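Local coordinates for protein Hpr(Ser) kinase (Coxiella burnetii, PDB 3TQF) that probably uses ATP to phosphorylate a serine of the phosphocarrier protein HPr and removes that phosphate again, as a bifunctional kinase/phosphatase, at residues H8-V13 with E31-L36. Numbering follows the deposited sequence.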
loop_
_atom_site.group_PDB
_atom_site.type_symbol
_atom_site.label_atom_id
_atom_site.label_comp_id
_atom_site.label_asym_id
_atom_site.label_seq_id
_atom_site.Cartn_x
_atom_site.Cartn_y
_atom_site.Cartn_z
ATOM N N HIS A 8 -6.841 -5.190 26.191
ATOM C CA HIS A 8 -6.819 -5.901 24.915
ATOM C C HIS A 8 -6.758 -4.923 23.739
ATOM O O HIS A 8 -7.755 -4.310 23.368
ATOM C CB HIS A 8 -8.029 -6.841 24.795
ATOM C CG HIS A 8 -8.111 -7.552 23.479
ATOM N ND1 HIS A 8 -6.995 -7.936 22.772
ATOM C CD2 HIS A 8 -9.174 -7.947 22.744
ATOM C CE1 HIS A 8 -7.368 -8.529 21.652
ATOM N NE2 HIS A 8 -8.685 -8.552 21.613
ATOM N N ALA A 9 -5.574 -4.787 23.156
ATOM C CA ALA A 9 -5.372 -3.913 22.008
ATOM C C ALA A 9 -3.936 -4.027 21.510
ATOM O O ALA A 9 -3.096 -4.650 22.159
ATOM C CB ALA A 9 -5.684 -2.465 22.382
ATOM N N ASN A 10 -3.663 -3.436 20.351
ATOM C CA ASN A 10 -2.292 -3.259 19.891
ATOM C C ASN A 10 -1.843 -1.870 20.307
ATOM O O ASN A 10 -2.646 -0.944 20.329
ATOM C CB ASN A 10 -2.185 -3.418 18.376
ATOM C CG ASN A 10 -2.661 -4.777 17.893
ATOM O OD1 ASN A 10 -2.744 -5.729 18.664
ATOM N ND2 ASN A 10 -2.984 -4.865 16.609
ATOM N N PHE A 11 -0.563 -1.728 20.639
ATOM C CA PHE A 11 -0.028 -0.462 21.122
ATOM C C PHE A 11 1.210 -0.098 20.326
ATOM O O PHE A 11 2.202 -0.818 20.347
ATOM C CB PHE A 11 0.294 -0.568 22.618
ATOM C CG PHE A 11 0.561 0.751 23.294
ATOM C CD1 PHE A 11 -0.186 1.879 22.998
ATOM C CD2 PHE A 11 1.540 0.847 24.264
ATOM C CE1 PHE A 11 0.059 3.084 23.636
ATOM C CE2 PHE A 11 1.792 2.050 24.913
ATOM C CZ PHE A 11 1.050 3.171 24.596
ATOM N N LEU A 12 1.127 1.020 19.612
ATOM C CA LEU A 12 2.202 1.485 18.743
ATOM C C LEU A 12 2.556 2.923 19.103
ATOM O O LEU A 12 1.711 3.669 19.602
ATOM C CB LEU A 12 1.752 1.423 17.283
ATOM C CG LEU A 12 1.232 0.071 16.781
ATOM C CD1 LEU A 12 0.146 0.254 15.755
ATOM C CD2 LEU A 12 2.372 -0.762 16.217
ATOM N N VAL A 13 3.806 3.307 18.856
ATOM C CA VAL A 13 4.190 4.707 18.925
ATOM C C VAL A 13 4.168 5.250 17.501
ATOM O O VAL A 13 4.873 4.734 16.628
ATOM C CB VAL A 13 5.575 4.898 19.560
ATOM C CG1 VAL A 13 5.933 6.381 19.614
ATOM C CG2 VAL A 13 5.603 4.293 20.958
ATOM N N GLU A 31 -1.732 -6.856 10.690
ATOM C CA GLU A 31 -1.213 -6.442 9.400
ATOM C C GLU A 31 -1.017 -4.930 9.366
ATOM O O GLU A 31 -0.085 -4.437 8.744
ATOM C CB GLU A 31 -2.153 -6.890 8.282
ATOM C CG GLU A 31 -2.153 -8.401 8.021
ATOM C CD GLU A 31 -3.180 -9.181 8.853
ATOM O OE1 GLU A 31 -3.360 -8.885 10.052
ATOM O OE2 GLU A 31 -3.801 -10.114 8.299
ATOM N N LEU A 32 -1.893 -4.196 10.044
ATOM C CA LEU A 32 -1.754 -2.746 10.157
ATOM C C LEU A 32 -0.522 -2.363 10.970
ATOM O O LEU A 32 0.196 -1.427 10.602
ATOM C CB LEU A 32 -3.004 -2.122 10.780
ATOM C CG LEU A 32 -2.994 -0.611 11.021
ATOM C CD1 LEU A 32 -2.614 0.141 9.758
ATOM C CD2 LEU A 32 -4.354 -0.152 11.544
ATOM N N SER A 33 -0.278 -3.076 12.070
ATOM C CA SER A 33 0.918 -2.837 12.881
ATOM C C SER A 33 2.168 -2.984 12.024
ATOM O O SER A 33 2.995 -2.080 11.977
ATOM C CB SER A 33 0.988 -3.795 14.074
ATOM O OG SER A 33 0.023 -3.464 15.062
ATOM N N LEU A 34 2.280 -4.111 11.328
ATOM C CA LEU A 34 3.417 -4.369 10.451
ATOM C C LEU A 34 3.622 -3.225 9.460
ATOM O O LEU A 34 4.724 -2.697 9.338
ATOM C CB LEU A 34 3.230 -5.691 9.691
ATOM C CG LEU A 34 4.459 -6.237 8.942
ATOM C CD1 LEU A 34 5.590 -6.551 9.903
ATOM C CD2 LEU A 34 4.105 -7.475 8.122
ATOM N N ALA A 35 2.557 -2.836 8.766
ATOM C CA ALA A 35 2.630 -1.753 7.782
ATOM C C ALA A 35 3.096 -0.441 8.416
ATOM O O ALA A 35 3.919 0.267 7.841
ATOM C CB ALA A 35 1.292 -1.565 7.098
ATOM N N LEU A 36 2.582 -0.130 9.604
ATOM C CA LEU A 36 3.022 1.054 10.334
ATOM C C LEU A 36 4.501 0.970 10.732
ATOM O O LEU A 36 5.213 1.972 10.663
ATOM C CB LEU A 36 2.142 1.286 11.561
ATOM C CG LEU A 36 0.729 1.790 11.243
ATOM C CD1 LEU A 36 -0.173 1.651 12.449
ATOM C CD2 LEU A 36 0.760 3.232 10.768
#
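In what appears to be the nucleotide-binding core of this HPr kinase C-terminal domain, the helix that follows the probable P-loop (Walker A) packs on strand 10-14 through Leu12, which meets Ser33 and Leu36, and Asn10, which meets Ser33. Strand 10-13 and helix 31-36 run nearly parallel, 12° apart, with their axes 9.9 Å from each other. OG of Ser33 lies 3.8 Å from both CD1 and CD2 of Leu12, and CD1 alone goes on to CD1 of Leu36, 3.6 Å away, the two leucine side chains crossing at about a right angle. Leu12 CG lies anti to its own carbonyl carbon (chi1 -55°), and from there the branched end reaches two helix residues one turn apart. Asn10, two residues back on the same face of the strand, brings its amide ND2 to 3.7 Å from Ser33 OG, a loose polar approach. The other end of that amide is held, because OD1 accepts a hydrogen bond from the backbone N of Asp47. The Asn10 side chain also touches the P-loop residues and lies about 5 Å from a bound phosphate ion, probably from the crystallisation liquor but consistent with a phosphate-binding loop. Around this buried contact, strand 10-14 runs between strands 17-23 and 42-45, antiparallel to both; Leu32 turns to helix 141-165, Ser33 also touches Ile70 of strand 69-72, and Leu34 and Ala35 pack against a second subunit.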